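Long-range contact in putative aminopeptidase (Leishmania major, PDB 5NTH), which probably acts as a manganese-dependent M17 metalloaminopeptidase, removing amino acids from the N-terminal end of peptides: residues H366-D371 / M385-E390. Numbering follows the deposited sequence.
With MN (manganese (II) ion), chain D; MN (manganese (II) ion), chain C; BB2 (actinonin), chain E.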
# COMPACT_ATOMS: atom_id res chain seq x y z
N HIS A 366 -15.08 1.51 23.75
CA HIS A 366 -14.72 2.52 24.76
C HIS A 366 -13.41 3.26 24.39
O HIS A 366 -12.90 4.05 25.20
CB HIS A 366 -14.64 1.88 26.17
CG HIS A 366 -15.94 1.27 26.63
ND1 HIS A 366 -16.66 1.76 27.70
CD2 HIS A 366 -16.66 0.23 26.14
CE1 HIS A 366 -17.76 1.04 27.86
NE2 HIS A 366 -17.79 0.11 26.92
N SER A 367 -12.86 3.01 23.19
CA SER A 367 -11.64 3.67 22.73
C SER A 367 -11.78 5.17 22.46
O SER A 367 -12.79 5.66 21.94
CB SER A 367 -11.10 3.00 21.46
OG SER A 367 -10.61 1.71 21.73
N TYR A 368 -10.73 5.89 22.81
CA TYR A 368 -10.63 7.29 22.51
C TYR A 368 -10.31 7.35 21.04
O TYR A 368 -9.55 6.53 20.53
CB TYR A 368 -9.61 7.98 23.45
CG TYR A 368 -8.12 7.92 23.11
CD1 TYR A 368 -7.44 6.71 22.91
CD2 TYR A 368 -7.37 9.10 23.05
CE1 TYR A 368 -6.06 6.70 22.63
CE2 TYR A 368 -6.01 9.10 22.76
CZ TYR A 368 -5.36 7.91 22.55
OH TYR A 368 -4.03 7.97 22.28
N ARG A 369 -10.94 8.30 20.36
CA ARG A 369 -11.12 8.28 18.92
C ARG A 369 -10.20 9.29 18.24
O ARG A 369 -9.63 10.17 18.88
CB ARG A 369 -12.59 8.57 18.62
CG ARG A 369 -13.62 7.73 19.39
CD ARG A 369 -15.04 8.29 19.23
NE ARG A 369 -16.11 7.50 19.86
CZ ARG A 369 -16.52 7.60 21.13
NH1 ARG A 369 -15.95 8.47 21.98
NH2 ARG A 369 -17.52 6.83 21.58
N ASN A 370 -9.99 9.14 16.94
CA ASN A 370 -9.28 10.17 16.22
C ASN A 370 -10.35 11.23 16.01
O ASN A 370 -11.24 11.00 15.20
CB ASN A 370 -8.71 9.67 14.89
CG ASN A 370 -7.78 8.50 15.08
OD1 ASN A 370 -6.65 8.65 15.49
ND2 ASN A 370 -8.28 7.31 14.80
N ASP A 371 -10.28 12.31 16.80
CA ASP A 371 -11.23 13.45 16.86
C ASP A 371 -11.70 13.83 18.28
O ASP A 371 -12.11 14.97 18.50
CB ASP A 371 -12.48 13.29 15.96
CG ASP A 371 -12.21 13.66 14.52
OD1 ASP A 371 -11.12 14.20 14.23
OD2 ASP A 371 -13.09 13.39 13.67
N MET A 385 -5.67 13.38 17.07
CA MET A 385 -5.74 13.08 15.63
C MET A 385 -5.28 11.68 15.27
O MET A 385 -5.68 11.15 14.23
CB MET A 385 -4.87 14.06 14.88
CG MET A 385 -5.25 15.51 15.08
SD MET A 385 -6.65 15.95 14.04
CE MET A 385 -8.05 15.26 14.90
N ASN A 386 -4.41 11.12 16.10
CA ASN A 386 -3.97 9.76 15.94
C ASN A 386 -3.87 9.13 17.28
O ASN A 386 -3.04 9.57 18.09
CB ASN A 386 -2.61 9.68 15.27
CG ASN A 386 -2.27 8.26 14.87
OD1 ASN A 386 -2.10 7.42 15.73
ND2 ASN A 386 -2.24 7.97 13.57
N THR A 387 -4.66 8.08 17.51
CA THR A 387 -4.68 7.42 18.81
C THR A 387 -3.41 6.58 19.07
O THR A 387 -3.18 6.14 20.19
CB THR A 387 -5.90 6.55 18.99
OG1 THR A 387 -5.84 5.48 18.05
CG2 THR A 387 -7.17 7.34 18.77
N ASP A 388 -2.60 6.37 18.05
CA ASP A 388 -1.34 5.67 18.26
C ASP A 388 -0.19 6.53 18.84
O ASP A 388 0.87 5.97 19.23
CB ASP A 388 -0.88 4.99 16.98
CG ASP A 388 0.16 3.95 17.23
OD1 ASP A 388 0.49 3.63 18.42
OD2 ASP A 388 0.70 3.48 16.21
N ALA A 389 -0.40 7.85 18.91
CA ALA A 389 0.44 8.72 19.71
C ALA A 389 -0.16 8.88 21.09
O ALA A 389 -0.60 9.93 21.51
CB ALA A 389 0.65 10.05 19.04
N GLU A 390 -0.16 7.77 21.80
CA GLU A 390 -0.70 7.65 23.14
C GLU A 390 0.34 7.95 24.24
O GLU A 390 -0.02 8.21 25.38
CB GLU A 390 -1.23 6.22 23.28
CG GLU A 390 -0.20 5.13 23.65
CD GLU A 390 0.91 4.86 22.62
OE1 GLU A 390 0.74 5.14 21.40
OE2 GLU A 390 1.99 4.32 23.02
MN MN D . 1.59 4.30 19.91
MN MN C . 3.54 3.55 22.21
C5 BB2 E . 5.12 5.19 17.55
C3 BB2 E . 4.10 4.83 18.59
O4 BB2 E . 3.22 4.08 18.26
N1 BB2 E . 4.19 5.27 19.84
O2 BB2 E . 3.23 4.86 20.79
C6 BB2 E . 4.45 5.99 16.44
C12 BB2 E . 5.26 5.82 15.20
O13 BB2 E . 6.19 6.56 15.02
C7 BB2 E . 4.34 7.46 16.87
C8 BB2 E . 3.77 8.39 15.80
C9 BB2 E . 2.29 8.12 15.54
C10 BB2 E . 2.03 7.88 14.06
C11 BB2 E . 2.10 9.18 13.28
N14 BB2 E . 4.95 4.85 14.35
C15 BB2 E . 5.74 4.62 13.14
C16 BB2 E . 5.88 3.11 12.83
C18 BB2 E . 5.93 2.76 11.34
C17 BB2 E . 7.11 2.53 13.55
C19 BB2 E . 5.21 5.50 12.03
O20 BB2 E . 5.85 6.50 11.81
N21 BB2 E . 4.10 5.20 11.32
C22 BB2 E . 3.94 5.71 9.95
C23 BB2 E . 2.92 4.40 11.67
C24 BB2 E . 2.24 4.01 10.36
C25 BB2 E . 2.97 4.74 9.25
C26 BB2 E . 3.33 7.12 10.06
O27 BB2 E . 4.25 8.05 10.64
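Thr387 packs against Tyr368 and Asn370 directly behind the two-manganese centre of this M17 aminopeptidase, where the loop 385-390 makes an Asx turn and a type I beta turn from Asn386 to Ala389. The tight part is centred on Thr387. Its CG2 lies over the centre of one face of the Tyr368 ring in a CH-pi contact, 4.1 Å from the centroid. With CG between its own backbone N and carbonyl carbon (chi1 83°), Tyr368 lays its ring alongside Thr387 and brings OH to 3.5 Å from Glu390 CB. On the other flank, Asn370 OD1 accepts a bent hydrogen bond from Thr387 N (2.9 Å, 133°), the donor tilted 27° from the carbonyl plane. Thr387 OG1 is taken up by Gly305 O, so the threonine is held by backbone, methyl and hydroxyl alike. Met385 keeps its backbone close to Asn370 (Asn370 CB to Met385 O 3.4 Å), but its side chain, bent at both chi2 and chi3, is the looser part of this partly exposed residue and touches the other loop through CE, 3.3 Å from Asp371 OD1. Beyond this, the 366-371 loop faces the second subunit, whose Glu360 forms a salt bridge with Arg369. The turn itself presents Asp388, and Glu390 follows directly after it. Asn386 OD1 accepts from Asp388 N in its carbonyl plane, and Asp388 binds one manganese through both O and OD1, while Lys310 pairs with its OD2. Glu390 bridges the pair of ions, OE1 to the first and OE2 to the second, each at 1.9 Å, and actinonin O2 links the same two metals.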